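Local coordinates for cell wall binding protein cwp8 (Peptoclostridium difficile, PDB 5J6Q) that probably attaches to the cell wall through its three CWB2 modules and belongs to the S-layer proteins of the bacterium, at residues I190-L195 against H265-D270; I199-L204 against R269-V274; A419-G424 against K457-K462; I445-E450 against K475-K480. All coordinates share one frame; numbering follows the deposited sequence.

Interaction 1 of 4, residues I190-L195 against H265-D270; sequences ISAEEL and HKLVRD
L267 holds CG anti to its backbone N (chi1 -160°), which carries its isobutyl group out from the helix toward A192 and E193. E193 slants across L267, and only its carboxylate end comes near. Its chain is bent at chi2 (77°), and the bend folds the carboxylate over toward the leucine. A192 CB faces two methyls of the helix. L267 CD1 lies 4.1 Å from A192 CB, and V268 CG2 is also 4.1 Å from A192 CB. The alanine is small and buried, so the helix can come close here: the CA atoms of A192 and V268 are 6.4 Å apart. E193 OE2 rests beside the branch point of the leucine, 3.9 Å from L267 CG. That oxygen is hydrogen-bonded to S262 OG, so its polar need is met while it touches carbon.

The turn that presents A192 and E193 is tied from within. S191 N donates to E194 OE2 at 3.2 Å, from above the carboxylate plane. E194 N returns a weak bond to S191 OG. The reciprocal pattern resembles a capping box.

No hydrogen bond crosses between the two segments. Within Cwp8 domain 3, the contact sets the turn just after edge strand 186-191 against the start of helix 265-280. Strand 256-262 runs alongside and pairs with A192 through S261. V268 touches F244 of strand 242-249, and L195 packs on L204 and I208 of helix 203-213.

Interaction 2 of 4, residues I199-L204 against R269-V274; sequences IRLTTL and RDLHKV. With SO4 (sulfate ion), chain F.
The flat group beside the contact of L201 with L271 and V274 is the R200 guanidinium. A sulfate ion, probably from the crystallisation liquor, has O4 at its edge and near its plane. The bond from R200 NH2 to sulfate O4 is weak: 3.1 Å, with an N-H...O angle of 135°. The sulfate is also bonded to K581 N. The rest of the guanidinium is held by D197, which pairs with NE, and by I579 O and Q574 OE1, which both meet NH1.

L201 turns the other way, into the interior. Its CG is anti to the carbonyl carbon (chi1 -64°), and its CD2 reaches the helix. The side chains of L201 and L271 cross at about a right angle, with L271 CD1 4.1 Å from L201 CD2. V274 CG1 meets L201 tip to tip, also 4.1 Å from its CD2. One turn apart on the same helix, K273 NZ forms a salt bridge with D270 OD1 at 2.8 Å.

The 199-204 segment leads into helix 203-213, where T202 is the N-cap and its OG1 bonds to G205 N. L201 faces helix 265-280 within Cwp8 domain 3. I199 and R200 instead touch strand 286-289 and helix 581-590, toward the CWB2 region.

Interaction 3 of 4, residues A419-G424 against K457-K462; sequences AFVVGG and KLLKGK
L459, A419 and V421 make this contact, and all three are buried. L459 ends helix 453-459 and points toward the strand. Its CG stands anti to the carbonyl carbon (chi1 -47°), and its two methyls divide between two strand residues. CD2 presses on the alanine: L459 CD2 lies 3.5 Å from A419 CB, tighter than usual van der Waals contact. CD1 goes to the valine, with L459 CD1 4.0 Å from V421 CG2. The V421 and L459 side chains meet at a slant. A419 and V421 both point toward the helix, while F420 between them points away, so the leucine rests on one face of the strand. L459 also touches I445 and L464 of the neighbouring strands.

The helix joins strand 444-447 to strand 463-467 in a beta-alpha-beta crossover. Strand 418-423 lies between those two in the parallel sheet, and L459 packs on it. A type II turn from L459 to K462 follows the helix. G461 has a positive phi of 119°, an angle that suits glycine. K462 folds its amine back to the helix end, where NZ donates to L458 O at 3.1 Å in the carbonyl plane. This charge would probably be stabilised by the helix C-terminus.

No hydrogen bond passes between the two segments. Their contact is purely apolar, so it rests on shape and close methyl packing and not on directed bonds.

Interaction 4 of 4, residues I445-E450 against K475-K480; sequences IVTGNE and KEVEDK
The backbone passes V477 in a bend: T447 is extended, G448 has phi/psi of -91°/-159°, N449 takes up helical angles, and E450 is extended again. This bend follows the end of strand 444-447, an edge strand of the parallel alpha/beta sheet of a CWB2 module, described as a toprim fold. The other segment is the start of helix 475-484. The two backbones come closest at E450 and V477, whose CA atoms are 5.7 Å apart.

V477 is the centre of the contact. It points toward the bend, and its two methyls meet different parts of the 445-450 segment. CG1 is anti to the backbone N (chi1 171°) and meets T447 tip to tip. There V477 CG1 lies 4.0 Å from T447 CG2. The same threonine methyl also packs on V421 of the adjacent strand. T447 OG1, anti to the backbone N, gives a weak bond to G448 O.

CG2 of the valine lies against the backbone of the bend. V477 CG2 is 4.0 Å from G448 O and 3.9 Å from E450 CA. The helix and the bend share no hydrogen bond directly, but S474 bridges them. Its OG is bonded to N449 O and also to V477 N in the first turn. Farther along the helix, E478 forms a salt bridge with R492.

V477 is buried, while N449 and E450 beside it are exposed. The closest approach of the valine is to a carbonyl: N449 O lies 3.3 Å from V477 CG2.

Interactions 1 and 2 use successive turns of helix 265-280 and share R269 and D270. They touch directly: E194 O meets T202 OG1 at 2.7 Å in a probable hydrogen bond. Interactions 3 and 4 belong to one CWB2 module, about 45 to 53 Å away between centres. Their strands, 418-423 and 444-447, are neighbours in one sheet, and their segments alternate along the chain. Interactions 1, 2 and 3 are buried. Interaction 4 is partly buried and lies near the surface. Methyl packing dominates in 2 and 3. A carboxylate oxygen joins in interaction 1, and backbone carbonyls in interaction 4. None has a hydrogen bond directly between its segments.

Interaction 1 of 4, residues I190-L195 against H265-D270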
loop_
_atom_site.group_PDB
_atom_site.type_symbol
_atom_site.label_atom_id
_atom_site.label_comp_id
_atom_site.label_asym_id
_atom_site.label_seq_id
_atom_site.Cartn_x
_atom_site.Cartn_y
_atom_site.Cartn_z
ATOM N N ILE A 190 -5.215 3.941 7.816
ATOM C CA ILE A 190 -5.937 3.143 6.807
ATOM C C ILE A 190 -5.753 1.628 6.962
ATOM O O ILE A 190 -4.809 1.169 7.614
ATOM C CB ILE A 190 -5.403 3.567 5.408
ATOM C CG1 ILE A 190 -3.866 3.315 5.386
ATOM C CG2 ILE A 190 -5.735 5.032 5.119
ATOM C CD1 ILE A 190 -3.186 3.645 4.047
ATOM N N SER A 191 -6.656 0.863 6.395
ATOM C CA SER A 191 -6.474 -0.567 6.455
ATOM C C SER A 191 -5.247 -0.928 5.515
ATOM O O SER A 191 -4.857 -0.136 4.648
ATOM C CB SER A 191 -7.741 -1.265 5.977
ATOM O OG SER A 191 -7.910 -1.065 4.579
ATOM N N ALA A 192 -4.653 -2.090 5.699
ATOM C CA ALA A 192 -3.518 -2.511 4.891
ATOM C C ALA A 192 -4.036 -2.845 3.480
ATOM O O ALA A 192 -3.323 -2.626 2.504
ATOM C CB ALA A 192 -2.890 -3.730 5.522
ATOM N N GLU A 193 -5.306 -3.328 3.387
ATOM C CA GLU A 193 -5.912 -3.710 2.128
ATOM C C GLU A 193 -5.966 -2.566 1.105
ATOM O O GLU A 193 -5.726 -2.803 -0.075
ATOM C CB GLU A 193 -7.318 -4.255 2.375
ATOM C CG GLU A 193 -7.310 -5.721 2.812
ATOM C CD GLU A 193 -6.917 -5.924 4.289
ATOM O OE1 GLU A 193 -6.751 -4.924 5.021
ATOM O OE2 GLU A 193 -6.785 -7.087 4.717
ATOM N N GLU A 194 -6.261 -1.331 1.562
ATOM C CA GLU A 194 -6.348 -0.157 0.729
ATOM C C GLU A 194 -5.053 0.025 -0.042
ATOM O O GLU A 194 -5.057 0.633 -1.121
ATOM C CB GLU A 194 -6.552 1.131 1.575
ATOM C CG GLU A 194 -7.931 1.277 2.191
ATOM C CD GLU A 194 -8.019 2.515 3.083
ATOM O OE1 GLU A 194 -7.672 3.638 2.601
ATOM O OE2 GLU A 194 -8.431 2.363 4.266
ATOM N N LEU A 195 -3.943 -0.415 0.550
ATOM C CA LEU A 195 -2.622 -0.317 -0.086
ATOM C C LEU A 195 -2.098 -1.617 -0.872
ATOM O O LEU A 195 -1.263 -1.511 -1.737
ATOM C CB LEU A 195 -1.578 -0.069 1.015
ATOM C CG LEU A 195 -1.715 1.256 1.810
ATOM C CD1 LEU A 195 -0.338 1.502 2.559
ATOM C CD2 LEU A 195 -1.964 2.499 0.844
ATOM N N HIS A 265 -2.999 -10.758 9.350
ATOM C CA HIS A 265 -1.588 -10.673 9.721
ATOM C C HIS A 265 -0.636 -11.020 8.574
ATOM O O HIS A 265 0.426 -10.419 8.467
ATOM C CB HIS A 265 -1.334 -11.578 10.931
ATOM C CG HIS A 265 -1.709 -10.888 12.197
ATOM N ND1 HIS A 265 -2.907 -11.125 12.844
ATOM C CD2 HIS A 265 -1.061 -9.941 12.914
ATOM C CE1 HIS A 265 -2.960 -10.333 13.907
ATOM N NE2 HIS A 265 -1.864 -9.606 13.972
ATOM N N LYS A 266 -0.988 -11.967 7.724
ATOM C CA LYS A 266 -0.075 -12.260 6.613
ATOM C C LYS A 266 -0.027 -11.054 5.654
ATOM O O LYS A 266 1.062 -10.606 5.331
ATOM C CB LYS A 266 -0.456 -13.544 5.873
ATOM C CG LYS A 266 0.798 -14.282 5.459
ATOM C CD LYS A 266 0.543 -15.349 4.438
ATOM C CE LYS A 266 1.750 -15.457 3.546
ATOM N NZ LYS A 266 1.369 -15.864 2.182
ATOM N N LEU A 267 -1.181 -10.523 5.239
ATOM C CA LEU A 267 -1.241 -9.310 4.400
ATOM C C LEU A 267 -0.220 -8.275 4.895
ATOM O O LEU A 267 0.616 -7.791 4.102
ATOM C CB LEU A 267 -2.667 -8.746 4.525
ATOM C CG LEU A 267 -3.203 -7.779 3.434
ATOM C CD1 LEU A 267 -2.158 -6.841 2.966
ATOM C CD2 LEU A 267 -3.770 -8.555 2.260
ATOM N N VAL A 268 -0.265 -7.973 6.242
ATOM C CA VAL A 268 0.603 -6.955 6.817
ATOM C C VAL A 268 2.042 -7.328 6.780
ATOM O O VAL A 268 2.898 -6.452 6.492
ATOM C CB VAL A 268 0.207 -6.605 8.300
ATOM C CG1 VAL A 268 1.065 -5.467 8.795
ATOM C CG2 VAL A 268 -1.276 -6.218 8.400
ATOM N N ARG A 269 2.348 -8.585 7.119
ATOM C CA ARG A 269 3.752 -8.994 7.097
ATOM C C ARG A 269 4.235 -8.867 5.616
ATOM O O ARG A 269 5.300 -8.343 5.334
ATOM C CB ARG A 269 3.893 -10.476 7.557
ATOM C CG ARG A 269 4.696 -10.730 8.834
ATOM C CD ARG A 269 4.711 -12.229 9.167
ATOM N NE ARG A 269 3.509 -12.607 9.914
ATOM C CZ ARG A 269 2.637 -13.527 9.508
ATOM N NH1 ARG A 269 1.554 -13.795 10.240
ATOM N NH2 ARG A 269 2.840 -14.191 8.373
ATOM N N ASP A 270 3.407 -9.356 4.699
ATOM C CA ASP A 270 3.728 -9.360 3.260
ATOM C C ASP A 270 3.927 -7.944 2.727
ATOM O O ASP A 270 4.987 -7.613 2.116
ATOM C CB ASP A 270 2.617 -10.135 2.545
ATOM C CG ASP A 270 2.836 -11.613 2.762
ATOM O OD1 ASP A 270 3.910 -11.983 3.284
ATOM O OD2 ASP A 270 1.949 -12.403 2.416
#

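Interaction 2 of 4, residues I199-L204 against R269-V274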
loop_
_atom_site.group_PDB
_atom_site.type_symbol
_atom_site.label_atom_id
_atom_site.label_comp_id
_atom_site.label_asym_id
_atom_site.label_seq_id
_atom_site.Cartn_x
_atom_site.Cartn_y
_atom_site.Cartn_z
ATOM N N ILE A 199 -0.957 -9.632 -2.925
ATOM C CA ILE A 199 0.227 -9.906 -3.750
ATOM C C ILE A 199 0.634 -8.661 -4.616
ATOM O O ILE A 199 1.792 -8.489 -4.922
ATOM C CB ILE A 199 -0.069 -11.204 -4.525
ATOM C CG1 ILE A 199 1.113 -11.572 -5.446
ATOM C CG2 ILE A 199 -1.437 -11.051 -5.336
ATOM C CD1 ILE A 199 1.068 -13.033 -5.904
ATOM N N ARG A 200 -0.295 -7.782 -4.940
ATOM C CA ARG A 200 0.037 -6.579 -5.670
ATOM C C ARG A 200 -0.242 -5.284 -4.883
ATOM O O ARG A 200 -1.183 -5.210 -4.133
ATOM C CB ARG A 200 -0.837 -6.510 -6.926
ATOM C CG ARG A 200 -0.713 -7.709 -7.866
ATOM C CD ARG A 200 -1.899 -7.678 -8.906
ATOM N NE ARG A 200 -3.221 -7.923 -8.287
ATOM C CZ ARG A 200 -4.320 -8.276 -8.976
ATOM N NH1 ARG A 200 -4.278 -8.461 -10.294
ATOM N NH2 ARG A 200 -5.485 -8.442 -8.330
ATOM N N LEU A 201 0.567 -4.276 -5.057
ATOM C CA LEU A 201 0.171 -3.010 -4.468
ATOM C C LEU A 201 -1.075 -2.476 -5.213
ATOM O O LEU A 201 -1.353 -2.852 -6.342
ATOM C CB LEU A 201 1.278 -1.983 -4.592
ATOM C CG LEU A 201 2.576 -2.369 -3.798
ATOM C CD1 LEU A 201 3.783 -1.465 -4.328
ATOM C CD2 LEU A 201 2.333 -2.139 -2.294
ATOM N N THR A 202 -1.855 -1.572 -4.575
ATOM C CA THR A 202 -3.061 -1.018 -5.259
ATOM C C THR A 202 -2.550 0.287 -5.875
ATOM O O THR A 202 -1.353 0.620 -5.715
ATOM C CB THR A 202 -4.139 -0.693 -4.175
ATOM O OG1 THR A 202 -3.481 0.190 -3.273
ATOM C CG2 THR A 202 -4.581 -1.914 -3.416
ATOM N N THR A 203 -3.401 1.020 -6.602
ATOM C CA THR A 203 -3.030 2.366 -7.078
ATOM C C THR A 203 -2.653 3.239 -5.821
ATOM O O THR A 203 -1.704 4.013 -5.898
ATOM C CB THR A 203 -4.271 3.044 -7.823
ATOM O OG1 THR A 203 -4.705 2.112 -8.832
ATOM C CG2 THR A 203 -3.880 4.425 -8.540
ATOM N N LEU A 204 -3.360 3.107 -4.693
ATOM C CA LEU A 204 -2.997 3.950 -3.513
ATOM C C LEU A 204 -1.620 3.479 -3.060
ATOM O O LEU A 204 -0.762 4.295 -2.768
ATOM C CB LEU A 204 -3.977 3.798 -2.372
ATOM C CG LEU A 204 -5.340 4.493 -2.530
ATOM C CD1 LEU A 204 -6.054 4.493 -1.188
ATOM C CD2 LEU A 204 -5.167 5.972 -2.954
ATOM N N ARG A 269 2.348 -8.585 7.119
ATOM C CA ARG A 269 3.752 -8.994 7.097
ATOM C C ARG A 269 4.235 -8.867 5.616
ATOM O O ARG A 269 5.300 -8.343 5.334
ATOM C CB ARG A 269 3.893 -10.476 7.557
ATOM C CG ARG A 269 4.696 -10.730 8.834
ATOM C CD ARG A 269 4.711 -12.229 9.167
ATOM N NE ARG A 269 3.509 -12.607 9.914
ATOM C CZ ARG A 269 2.637 -13.527 9.508
ATOM N NH1 ARG A 269 1.554 -13.795 10.240
ATOM N NH2 ARG A 269 2.840 -14.191 8.373
ATOM N N ASP A 270 3.407 -9.356 4.699
ATOM C CA ASP A 270 3.728 -9.360 3.260
ATOM C C ASP A 270 3.927 -7.944 2.727
ATOM O O ASP A 270 4.987 -7.613 2.116
ATOM C CB ASP A 270 2.617 -10.135 2.545
ATOM C CG ASP A 270 2.836 -11.613 2.762
ATOM O OD1 ASP A 270 3.910 -11.983 3.284
ATOM O OD2 ASP A 270 1.949 -12.403 2.416
ATOM N N LEU A 271 2.961 -7.065 3.075
ATOM C CA LEU A 271 3.049 -5.668 2.682
ATOM C C LEU A 271 4.268 -5.049 3.261
ATOM O O LEU A 271 4.966 -4.238 2.611
ATOM C CB LEU A 271 1.788 -4.887 3.161
ATOM C CG LEU A 271 2.012 -3.370 3.111
ATOM C CD1 LEU A 271 2.241 -2.952 1.676
ATOM C CD2 LEU A 271 0.799 -2.596 3.628
ATOM N N HIS A 272 4.566 -5.378 4.528
ATOM C CA HIS A 272 5.784 -4.756 5.151
ATOM C C HIS A 272 7.011 -5.268 4.398
ATOM O O HIS A 272 7.942 -4.513 4.129
ATOM C CB HIS A 272 5.863 -5.101 6.648
ATOM C CG HIS A 272 7.066 -4.486 7.283
ATOM N ND1 HIS A 272 7.003 -3.306 8.005
ATOM C CD2 HIS A 272 8.362 -4.875 7.288
ATOM C CE1 HIS A 272 8.227 -3.024 8.431
ATOM N NE2 HIS A 272 9.068 -3.946 8.012
ATOM N N LYS A 273 7.046 -6.571 4.057
ATOM C CA LYS A 273 8.158 -7.093 3.155
ATOM C C LYS A 273 8.312 -6.245 1.844
ATOM O O LYS A 273 9.444 -5.789 1.471
ATOM C CB LYS A 273 7.850 -8.545 2.711
ATOM C CG LYS A 273 8.059 -9.563 3.824
ATOM C CD LYS A 273 7.620 -10.983 3.441
ATOM C CE LYS A 273 7.090 -11.719 4.659
ATOM N NZ LYS A 273 6.292 -12.937 4.310
ATOM N N VAL A 274 7.134 -5.955 1.137
ATOM C CA VAL A 274 7.262 -5.155 -0.126
ATOM C C VAL A 274 7.732 -3.809 0.122
ATOM O O VAL A 274 8.586 -3.227 -0.641
ATOM C CB VAL A 274 5.886 -5.145 -0.813
ATOM C CG1 VAL A 274 5.870 -4.191 -2.003
ATOM C CG2 VAL A 274 5.517 -6.563 -1.187
HETATM S S SO4 F . -9.614 -10.119 -8.064
HETATM O O1 SO4 F . -9.762 -10.256 -6.594
HETATM O O2 SO4 F . -10.045 -11.326 -8.756
HETATM O O3 SO4 F . -10.439 -9.011 -8.554
HETATM O O4 SO4 F . -8.232 -9.819 -8.324
#

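Interaction 3 of 4, residues A419-G424 against K457-K462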
loop_
_atom_site.group_PDB
_atom_site.type_symbol
_atom_site.label_atom_id
_atom_site.label_comp_id
_atom_site.label_asym_id
_atom_site.label_seq_id
_atom_site.Cartn_x
_atom_site.Cartn_y
_atom_site.Cartn_z
ATOM N N ALA A 419 10.800 -14.340 -39.600
ATOM C CA ALA A 419 9.588 -13.611 -39.879
ATOM C C ALA A 419 8.390 -14.471 -39.439
ATOM O O ALA A 419 8.467 -15.703 -39.445
ATOM C CB ALA A 419 9.504 -13.260 -41.335
ATOM N N PHE A 420 7.314 -13.814 -39.023
ATOM C CA PHE A 420 6.143 -14.502 -38.481
ATOM C C PHE A 420 4.965 -14.275 -39.351
ATOM O O PHE A 420 4.826 -13.166 -39.852
ATOM C CB PHE A 420 5.803 -13.943 -37.067
ATOM C CG PHE A 420 6.726 -14.536 -36.062
ATOM C CD1 PHE A 420 7.769 -13.794 -35.533
ATOM C CD2 PHE A 420 6.614 -15.872 -35.698
ATOM C CE1 PHE A 420 8.671 -14.376 -34.675
ATOM C CE2 PHE A 420 7.530 -16.450 -34.828
ATOM C CZ PHE A 420 8.546 -15.702 -34.328
ATOM N N VAL A 421 4.105 -15.269 -39.522
ATOM C CA VAL A 421 2.906 -15.077 -40.363
ATOM C C VAL A 421 1.701 -15.387 -39.589
ATOM O O VAL A 421 1.627 -16.429 -38.955
ATOM C CB VAL A 421 2.918 -15.948 -41.654
ATOM C CG1 VAL A 421 1.499 -16.100 -42.204
ATOM C CG2 VAL A 421 3.805 -15.290 -42.696
ATOM N N VAL A 422 0.716 -14.490 -39.640
ATOM C CA VAL A 422 -0.514 -14.628 -38.834
ATOM C C VAL A 422 -1.664 -14.214 -39.686
ATOM O O VAL A 422 -1.437 -13.521 -40.692
ATOM C CB VAL A 422 -0.362 -13.703 -37.543
ATOM C CG1 VAL A 422 1.008 -13.966 -36.840
ATOM C CG2 VAL A 422 -0.452 -12.223 -37.923
ATOM N N GLY A 423 -2.888 -14.518 -39.290
ATOM C CA GLY A 423 -4.046 -14.150 -40.108
ATOM C C GLY A 423 -4.659 -12.817 -39.739
ATOM O O GLY A 423 -4.567 -12.326 -38.616
ATOM N N GLY A 424 -5.305 -12.196 -40.707
ATOM C CA GLY A 424 -5.896 -10.900 -40.485
ATOM C C GLY A 424 -6.968 -10.971 -39.425
ATOM O O GLY A 424 -7.371 -9.961 -38.892
ATOM N N LYS A 457 7.939 -11.724 -51.499
ATOM C CA LYS A 457 9.223 -11.116 -51.841
ATOM C C LYS A 457 10.017 -10.755 -50.586
ATOM O O LYS A 457 11.240 -10.780 -50.604
ATOM C CB LYS A 457 8.984 -9.856 -52.691
ATOM C CG LYS A 457 10.269 -9.209 -53.190
ATOM C CD LYS A 457 9.983 -7.864 -53.847
ATOM N N LEU A 458 9.332 -10.429 -49.497
ATOM C CA LEU A 458 10.007 -10.053 -48.264
ATOM C C LEU A 458 10.452 -11.275 -47.469
ATOM O O LEU A 458 11.413 -11.189 -46.709
ATOM C CB LEU A 458 9.050 -9.202 -47.419
ATOM C CG LEU A 458 9.718 -8.304 -46.383
ATOM C CD1 LEU A 458 10.887 -7.546 -46.980
ATOM C CD2 LEU A 458 8.695 -7.321 -45.872
ATOM N N LEU A 459 9.771 -12.411 -47.651
ATOM C CA LEU A 459 10.085 -13.621 -46.898
ATOM C C LEU A 459 10.834 -14.692 -47.699
ATOM O O LEU A 459 11.272 -15.686 -47.117
ATOM C CB LEU A 459 8.759 -14.181 -46.366
ATOM C CG LEU A 459 7.861 -13.125 -45.713
ATOM C CD1 LEU A 459 6.589 -13.757 -45.192
ATOM C CD2 LEU A 459 8.600 -12.459 -44.571
ATOM N N LYS A 460 10.991 -14.498 -49.016
ATOM C CA LYS A 460 11.689 -15.466 -49.857
ATOM C C LYS A 460 13.168 -15.561 -49.488
ATOM O O LYS A 460 13.954 -14.682 -49.842
ATOM C CB LYS A 460 11.549 -15.080 -51.339
ATOM C CG LYS A 460 12.216 -16.082 -52.274
ATOM C CD LYS A 460 12.141 -15.625 -53.722
ATOM C CE LYS A 460 12.939 -16.540 -54.618
ATOM N NZ LYS A 460 13.137 -15.945 -55.969
ATOM N N GLY A 461 13.544 -16.621 -48.769
ATOM C CA GLY A 461 14.939 -16.814 -48.399
ATOM C C GLY A 461 15.129 -16.840 -46.899
ATOM O O GLY A 461 16.125 -17.354 -46.395
ATOM N N LYS A 462 14.165 -16.282 -46.175
ATOM C CA LYS A 462 14.246 -16.237 -44.718
ATOM C C LYS A 462 13.440 -17.376 -44.086
ATOM O O LYS A 462 12.569 -17.953 -44.734
ATOM C CB LYS A 462 13.731 -14.879 -44.193
ATOM C CG LYS A 462 13.671 -13.785 -45.262
ATOM C CD LYS A 462 14.345 -12.501 -44.789
ATOM C CE LYS A 462 14.739 -11.613 -45.948
ATOM N NZ LYS A 462 14.226 -10.224 -45.775
#

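Interaction 4 of 4, residues I445-E450 against K475-K480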
loop_
_atom_site.group_PDB
_atom_site.type_symbol
_atom_site.label_atom_id
_atom_site.label_comp_id
_atom_site.label_asym_id
_atom_site.label_seq_id
_atom_site.Cartn_x
_atom_site.Cartn_y
_atom_site.Cartn_z
ATOM N N ILE A 445 3.951 -10.636 -40.413
ATOM C CA ILE A 445 3.230 -10.387 -41.633
ATOM C C ILE A 445 1.853 -10.905 -41.427
ATOM O O ILE A 445 1.682 -12.046 -40.987
ATOM C CB ILE A 445 4.000 -11.121 -42.779
ATOM C CG1 ILE A 445 5.468 -10.568 -42.892
ATOM C CG2 ILE A 445 3.236 -10.954 -44.087
ATOM C CD1 ILE A 445 5.492 -9.020 -43.127
ATOM N N VAL A 446 0.894 -10.086 -41.720
ATOM C CA VAL A 446 -0.507 -10.401 -41.584
ATOM C C VAL A 446 -0.985 -10.740 -43.014
ATOM O O VAL A 446 -0.708 -9.947 -43.917
ATOM C CB VAL A 446 -1.201 -9.163 -41.043
ATOM C CG1 VAL A 446 -2.700 -9.399 -40.888
ATOM C CG2 VAL A 446 -0.586 -8.738 -39.712
ATOM N N THR A 447 -1.732 -11.878 -43.212
ATOM C CA THR A 447 -2.157 -12.249 -44.560
ATOM C C THR A 447 -3.636 -12.670 -44.627
ATOM O O THR A 447 -4.242 -13.101 -43.627
ATOM C CB THR A 447 -1.227 -13.381 -45.083
ATOM O OG1 THR A 447 -1.513 -13.607 -46.481
ATOM C CG2 THR A 447 -1.416 -14.695 -44.305
ATOM N N GLY A 448 -4.218 -12.507 -45.825
ATOM C CA GLY A 448 -5.600 -12.870 -46.057
ATOM C C GLY A 448 -5.562 -14.301 -46.518
ATOM O O GLY A 448 -4.581 -14.997 -46.277
ATOM N N ASN A 449 -6.614 -14.740 -47.194
ATOM C CA ASN A 449 -6.699 -16.120 -47.665
ATOM C C ASN A 449 -5.542 -16.544 -48.542
ATOM O O ASN A 449 -5.203 -17.723 -48.575
ATOM C CB ASN A 449 -8.005 -16.317 -48.391
ATOM C CG ASN A 449 -9.080 -16.541 -47.383
ATOM O OD1 ASN A 449 -10.137 -15.903 -47.440
ATOM N ND2 ASN A 449 -8.850 -17.398 -46.388
ATOM N N GLU A 450 -4.931 -15.599 -49.241
ATOM C CA GLU A 450 -3.786 -15.907 -50.089
ATOM C C GLU A 450 -2.682 -14.856 -49.935
ATOM O O GLU A 450 -2.944 -13.652 -49.914
ATOM C CB GLU A 450 -4.211 -16.030 -51.565
ATOM C CG GLU A 450 -4.809 -14.763 -52.149
ATOM C CD GLU A 450 -5.234 -14.947 -53.595
ATOM O OE1 GLU A 450 -4.703 -14.222 -54.467
ATOM O OE2 GLU A 450 -6.096 -15.814 -53.858
ATOM N N LYS A 475 -3.976 -23.371 -45.126
ATOM C CA LYS A 475 -2.985 -24.405 -45.417
ATOM C C LYS A 475 -2.387 -24.158 -46.797
ATOM O O LYS A 475 -1.349 -24.702 -47.125
ATOM C CB LYS A 475 -3.653 -25.792 -45.321
ATOM C CG LYS A 475 -2.773 -26.971 -45.708
ATOM C CD LYS A 475 -3.618 -28.242 -45.712
ATOM C CE LYS A 475 -2.813 -29.496 -45.952
ATOM N NZ LYS A 475 -3.669 -30.711 -45.793
ATOM N N GLU A 476 -3.047 -23.325 -47.595
ATOM C CA GLU A 476 -2.564 -22.952 -48.926
ATOM C C GLU A 476 -1.409 -21.942 -48.774
ATOM O O GLU A 476 -0.372 -22.067 -49.437
ATOM C CB GLU A 476 -3.698 -22.338 -49.767
ATOM C CG GLU A 476 -5.069 -22.475 -49.124
ATOM C CD GLU A 476 -6.100 -23.046 -50.073
ATOM O OE1 GLU A 476 -5.837 -24.121 -50.651
ATOM O OE2 GLU A 476 -7.168 -22.419 -50.236
ATOM N N VAL A 477 -1.598 -20.936 -47.901
ATOM C CA VAL A 477 -0.572 -19.928 -47.619
ATOM C C VAL A 477 0.642 -20.654 -47.076
ATOM O O VAL A 477 1.782 -20.338 -47.397
ATOM C CB VAL A 477 -1.125 -18.899 -46.599
ATOM C CG1 VAL A 477 -0.017 -17.968 -46.119
ATOM C CG2 VAL A 477 -2.247 -18.090 -47.239
ATOM N N GLU A 478 0.378 -21.656 -46.249
ATOM C CA GLU A 478 1.416 -22.490 -45.673
ATOM C C GLU A 478 2.263 -23.154 -46.756
ATOM O O GLU A 478 3.490 -23.111 -46.699
ATOM C CB GLU A 478 0.773 -23.573 -44.827
ATOM C CG GLU A 478 1.787 -24.309 -43.990
ATOM C CD GLU A 478 1.182 -25.491 -43.308
ATOM O OE1 GLU A 478 -0.077 -25.520 -43.193
ATOM O OE2 GLU A 478 1.959 -26.382 -42.880
ATOM N N ASP A 479 1.603 -23.770 -47.748
ATOM C CA ASP A 479 2.320 -24.431 -48.831
ATOM C C ASP A 479 3.241 -23.452 -49.555
ATOM O O ASP A 479 4.384 -23.803 -49.838
ATOM C CB ASP A 479 1.320 -25.054 -49.806
ATOM C CG ASP A 479 0.611 -26.252 -49.208
ATOM O OD1 ASP A 479 1.234 -26.969 -48.390
ATOM O OD2 ASP A 479 -0.557 -26.472 -49.551
ATOM N N LYS A 480 2.755 -22.228 -49.842
ATOM C CA LYS A 480 3.570 -21.206 -50.502
ATOM C C LYS A 480 4.763 -20.754 -49.630
ATOM O O LYS A 480 5.794 -20.345 -50.162
ATOM C CB LYS A 480 2.698 -19.985 -50.829
#